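Local coordinates for TCP pilus virulence regulatory protein (Vibrio cholerae, PDB 4MLO), which activates transcription of virulence genes as an AraC-family regulator and probably responds to fatty acids such as the palmitoleic acid bound between its N-terminal cupin-like domain and its C-terminal helices, at residues Ile124-Glu129 / Lys145-Gly150; Leu168-Lys173 / Lys203-Ser208. All coordinates share one frame; numbering follows the deposited sequence.

The two contacts follow one another along the chain, contact 1 closing before contact 2 opens; their centres are about 30 Å apart, their nearest atoms about 18 Å. Contact 1 (Ile124-Glu129 with Lys145-Gly150) belongs to the cupin-like N-terminal part, where helices 121-131 and 141-159 meet through apolar side chains, most of them buried. Contact 2 (Leu168-Lys173 with Lys203-Ser208) joins the start of helix 170-180 to helix 199-207, both in the all-helical C-terminal part. It is only partly buried: a glutamate lies beside the first turn of a helix, and two waters link it to the aspartate that caps that turn. Helices 141-159 and 170-180 are consecutive, so the chain passes from the apolar contact to the polar one.

Contact 1 of 2, residues Ile124-Glu129 / Lys145-Gly150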
# COMPACT_ATOMS: atom_id res chain seq x y z
N ILE A 124 -6.14 -17.86 -6.13
CA ILE A 124 -5.76 -16.89 -7.16
C ILE A 124 -6.95 -16.63 -8.08
O ILE A 124 -7.10 -15.53 -8.64
CB ILE A 124 -4.50 -17.37 -7.92
CG1 ILE A 124 -3.86 -16.22 -8.70
CG2 ILE A 124 -4.81 -18.52 -8.87
CD1 ILE A 124 -3.29 -15.12 -7.83
N ALA A 125 -7.85 -17.61 -8.20
CA ALA A 125 -9.05 -17.40 -9.00
C ALA A 125 -9.94 -16.33 -8.39
O ALA A 125 -10.47 -15.47 -9.11
CB ALA A 125 -9.81 -18.71 -9.16
N VAL A 126 -10.13 -16.35 -7.07
CA VAL A 126 -11.00 -15.36 -6.44
C VAL A 126 -10.40 -13.97 -6.56
O VAL A 126 -11.10 -13.01 -6.90
CB VAL A 126 -11.26 -15.74 -4.96
CG1 VAL A 126 -11.97 -14.61 -4.23
CG2 VAL A 126 -12.08 -17.05 -4.89
N LEU A 127 -9.11 -13.83 -6.28
CA LEU A 127 -8.45 -12.54 -6.36
C LEU A 127 -8.51 -11.98 -7.77
O LEU A 127 -8.86 -10.82 -7.97
CB LEU A 127 -7.00 -12.68 -5.88
CG LEU A 127 -6.83 -12.95 -4.39
CD1 LEU A 127 -5.40 -13.35 -4.10
CD2 LEU A 127 -7.24 -11.73 -3.55
N SER A 128 -8.22 -12.81 -8.78
CA SER A 128 -8.39 -12.36 -10.16
C SER A 128 -9.80 -11.84 -10.41
O SER A 128 -9.99 -10.82 -11.07
CB SER A 128 -8.08 -13.51 -11.13
OG SER A 128 -6.81 -14.07 -10.86
N GLU A 129 -10.80 -12.51 -9.85
CA GLU A 129 -12.18 -12.11 -10.10
C GLU A 129 -12.50 -10.76 -9.45
O GLU A 129 -13.25 -9.97 -10.02
CB GLU A 129 -13.13 -13.21 -9.60
CG GLU A 129 -14.61 -12.90 -9.81
CD GLU A 129 -14.96 -12.53 -11.24
OE1 GLU A 129 -14.28 -13.01 -12.18
OE2 GLU A 129 -15.92 -11.76 -11.42
N LYS A 145 -15.89 -11.44 3.16
CA LYS A 145 -15.34 -11.28 4.51
C LYS A 145 -14.67 -12.57 4.98
O LYS A 145 -13.58 -12.53 5.57
CB LYS A 145 -16.44 -10.85 5.48
CG LYS A 145 -16.91 -9.41 5.25
CD LYS A 145 -17.97 -8.95 6.26
CE LYS A 145 -19.29 -9.65 6.02
NZ LYS A 145 -20.37 -9.09 6.86
N VAL A 146 -15.29 -13.73 4.71
CA VAL A 146 -14.71 -15.00 5.13
C VAL A 146 -13.43 -15.27 4.35
O VAL A 146 -12.42 -15.71 4.91
CB VAL A 146 -15.73 -16.14 4.95
CG1 VAL A 146 -15.08 -17.50 5.21
CG2 VAL A 146 -16.90 -15.94 5.91
N PHE A 147 -13.45 -15.02 3.03
CA PHE A 147 -12.26 -15.27 2.21
C PHE A 147 -11.07 -14.43 2.69
O PHE A 147 -9.98 -14.97 2.93
CB PHE A 147 -12.57 -14.96 0.75
CG PHE A 147 -11.38 -15.17 -0.16
CD1 PHE A 147 -11.13 -16.41 -0.70
CD2 PHE A 147 -10.51 -14.14 -0.42
CE1 PHE A 147 -10.04 -16.61 -1.51
CE2 PHE A 147 -9.42 -14.34 -1.23
CZ PHE A 147 -9.19 -15.59 -1.77
N PHE A 148 -11.28 -13.12 2.85
CA PHE A 148 -10.17 -12.23 3.18
C PHE A 148 -9.73 -12.34 4.64
O PHE A 148 -8.53 -12.24 4.91
CB PHE A 148 -10.54 -10.79 2.82
CG PHE A 148 -10.33 -10.48 1.37
CD1 PHE A 148 -9.07 -10.13 0.92
CD2 PHE A 148 -11.37 -10.58 0.47
CE1 PHE A 148 -8.85 -9.84 -0.44
CE2 PHE A 148 -11.17 -10.30 -0.89
CZ PHE A 148 -9.92 -9.93 -1.34
N SER A 149 -10.64 -12.57 5.59
CA SER A 149 -10.18 -12.83 6.94
C SER A 149 -9.36 -14.12 7.00
O SER A 149 -8.31 -14.17 7.66
CB SER A 149 -11.35 -12.87 7.93
OG SER A 149 -12.31 -13.84 7.56
N GLY A 150 -9.80 -15.18 6.31
CA GLY A 150 -9.03 -16.41 6.32
C GLY A 150 -7.70 -16.27 5.60
O GLY A 150 -6.68 -16.84 6.03
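Helix segments Ile124-Glu129 and Lys145-Gly150 run 11.9 Å apart at the closest approach of their axes and cross at -119°, with Val126 and Phe147 facing each other at a CA-CA distance of 8.7 Å. So wide a gap is filled by side chains, chiefly the Phe147 ring, which reaches straight out from its helix with CG anti to the backbone N (chi1 179°). Val126 comes from the opposite direction and covers one face of that ring. Its CG1 sits over the centre, 3.8 Å from the centroid and 7° off the normal, a CH-pi contact, while Val126 CB lies 3.8 Å from Phe147 CE1 nearer the rim. Leu127 comes to the edge of the same ring, its CD2 4.1 Å from Phe147 CE2. The same methyl, Leu127 CD2, also touches the Phe148 ring obliquely, 3.9 Å from Phe148 CZ, so it serves both consecutive phenylalanines. Those rings pack on each other too, Phe147 CD2 lying over the rim of one Phe148 face. Phe148 also meets the rings of Phe7 and Phe90, and Leu127, its side chain about 14 Å from the bound palmitoleic acid, rests on Met32, Trp34 and Ile58 of strands 31-35 and 57-61. The whole is an apolar helix-helix interface laid against the five-stranded antiparallel sheet of the cupin-like domain.

Contact 2 of 2, residues Leu168-Lys173 / Lys203-Ser208; sequences LDAMEK and KKELES
A capped helix N-terminus meets the side of a second helix here, within the all-helical C-terminal part that carries the AraC-family helix-turn-helix. Glu205 of helix 199-207 carries the contact and reaches across to the first turn of helix 170-180, where Met171 and Glu205 lie nearest at 5.8 Å between CA atoms. Glu205 CG is anti to its carbonyl carbon (chi1 -60°) and the chain bends again at chi2, which sets the carboxylate beside Ala170 and Met171. Glu205 OE2 lies 3.5 Å from Ala170 CB, and Glu205 OE1 lies 3.7 Å from Met171 CB. The Met171 and Glu205 side chains pass one another, pointing opposite ways, with Met171 SD 4.1 Å from Glu205 CB. Asp169 is the N-cap: its OD2 accepts weakly from Met171 N at 2.8 Å and from Glu172 N at a longer reach. The two acids approach only to 4.5 Å, Asp169 OD2 to Glu205 OE1. Water 1 bridges them, donating to Asp169 OD1 and to Glu205 OE1, while water 2 donates to Glu205 OE2 at 2.9 Å and only weakly to Asp169 OD1. Arg209 forms a salt bridge to Glu205 OE1, which probably offsets the like charges, and it also touches Met171. Leu216 of helix 213-230 touches both Met171 and Leu206, adding an apolar side to the junction. An N-capped helix thus packs through Glu205 against helix 199-207 in the C-terminal helical bundle, consistent with an AraC-family DNA-binding domain.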
# COMPACT_ATOMS: atom_id res chain seq x y z
N LEU A 168 -5.62 1.30 17.36
CA LEU A 168 -5.03 2.28 18.26
C LEU A 168 -3.56 2.58 17.97
O LEU A 168 -2.95 3.35 18.71
CB LEU A 168 -5.17 1.80 19.71
N ASP A 169 -2.98 2.00 16.92
CA ASP A 169 -1.56 2.15 16.65
C ASP A 169 -1.21 3.63 16.46
O ASP A 169 -1.95 4.38 15.82
CB ASP A 169 -1.25 1.38 15.37
CG ASP A 169 0.20 1.42 15.00
OD1 ASP A 169 0.99 0.61 15.52
OD2 ASP A 169 0.55 2.29 14.18
N ALA A 170 -0.05 4.03 17.00
CA ALA A 170 0.36 5.44 16.95
C ALA A 170 0.65 5.91 15.53
O ALA A 170 0.42 7.08 15.21
CB ALA A 170 1.59 5.68 17.81
N MET A 171 1.14 5.02 14.66
CA MET A 171 1.37 5.46 13.29
C MET A 171 0.07 5.77 12.59
O MET A 171 -0.01 6.73 11.80
CB MET A 171 2.14 4.41 12.49
CG MET A 171 2.50 4.87 11.07
SD MET A 171 3.68 6.27 11.02
CE MET A 171 3.78 6.51 9.24
N GLU A 172 -0.96 4.97 12.85
CA GLU A 172 -2.28 5.26 12.27
C GLU A 172 -2.80 6.59 12.82
O GLU A 172 -3.40 7.37 12.08
CB GLU A 172 -3.23 4.10 12.56
CG GLU A 172 -4.70 4.43 12.34
CD GLU A 172 -5.08 4.65 10.91
OE1 GLU A 172 -4.31 4.27 9.99
OE2 GLU A 172 -6.18 5.20 10.69
N LYS A 173 -2.55 6.89 14.10
CA LYS A 173 -2.99 8.17 14.63
C LYS A 173 -2.30 9.33 13.91
O LYS A 173 -2.94 10.33 13.56
CB LYS A 173 -2.72 8.25 16.13
CG LYS A 173 -3.65 7.40 16.98
CD LYS A 173 -3.34 7.63 18.46
CE LYS A 173 -4.05 6.63 19.34
NZ LYS A 173 -5.52 6.65 19.12
N LYS A 203 8.27 9.52 18.17
CA LYS A 203 9.34 9.55 17.17
C LYS A 203 9.71 8.16 16.71
O LYS A 203 10.22 8.00 15.59
CB LYS A 203 10.59 10.24 17.71
CG LYS A 203 11.30 9.53 18.85
CD LYS A 203 12.45 10.36 19.47
CE LYS A 203 13.22 9.60 20.52
NZ LYS A 203 14.22 10.49 21.22
N LYS A 204 9.45 7.14 17.54
CA LYS A 204 9.83 5.80 17.12
C LYS A 204 9.04 5.37 15.89
O LYS A 204 9.52 4.54 15.11
CB LYS A 204 9.65 4.80 18.27
CG LYS A 204 8.25 4.36 18.57
CD LYS A 204 8.30 3.20 19.59
CE LYS A 204 7.02 3.10 20.38
NZ LYS A 204 6.85 4.30 21.25
N GLU A 205 7.85 5.93 15.68
CA GLU A 205 7.07 5.57 14.49
C GLU A 205 7.79 5.96 13.22
O GLU A 205 7.76 5.22 12.22
CB GLU A 205 5.71 6.22 14.53
CG GLU A 205 4.84 5.85 15.75
CD GLU A 205 4.72 4.38 15.99
OE1 GLU A 205 4.75 3.60 15.01
OE2 GLU A 205 4.62 3.98 17.19
N LEU A 206 8.46 7.10 13.24
CA LEU A 206 9.22 7.54 12.07
C LEU A 206 10.57 6.85 12.00
O LEU A 206 11.00 6.41 10.91
CB LEU A 206 9.40 9.06 12.12
CG LEU A 206 8.17 9.86 11.63
CD1 LEU A 206 7.02 9.80 12.62
CD2 LEU A 206 8.49 11.29 11.33
N GLU A 207 11.26 6.77 13.14
CA GLU A 207 12.59 6.17 13.19
C GLU A 207 12.58 4.74 12.68
O GLU A 207 13.47 4.35 11.91
CB GLU A 207 13.11 6.19 14.62
CG GLU A 207 13.56 7.55 15.09
CD GLU A 207 13.94 7.60 16.57
OE1 GLU A 207 13.74 6.59 17.28
OE2 GLU A 207 14.43 8.67 16.99
N SER A 208 11.58 3.96 13.08
CA SER A 208 11.51 2.55 12.71
C SER A 208 11.16 2.38 11.24
O SER A 208 11.43 1.32 10.66
CB SER A 208 10.46 1.83 13.57
OG SER A 208 9.13 2.23 13.22
O HOH W 1 3.35 1.21 14.31
O HOH W 2 3.29 1.52 17.85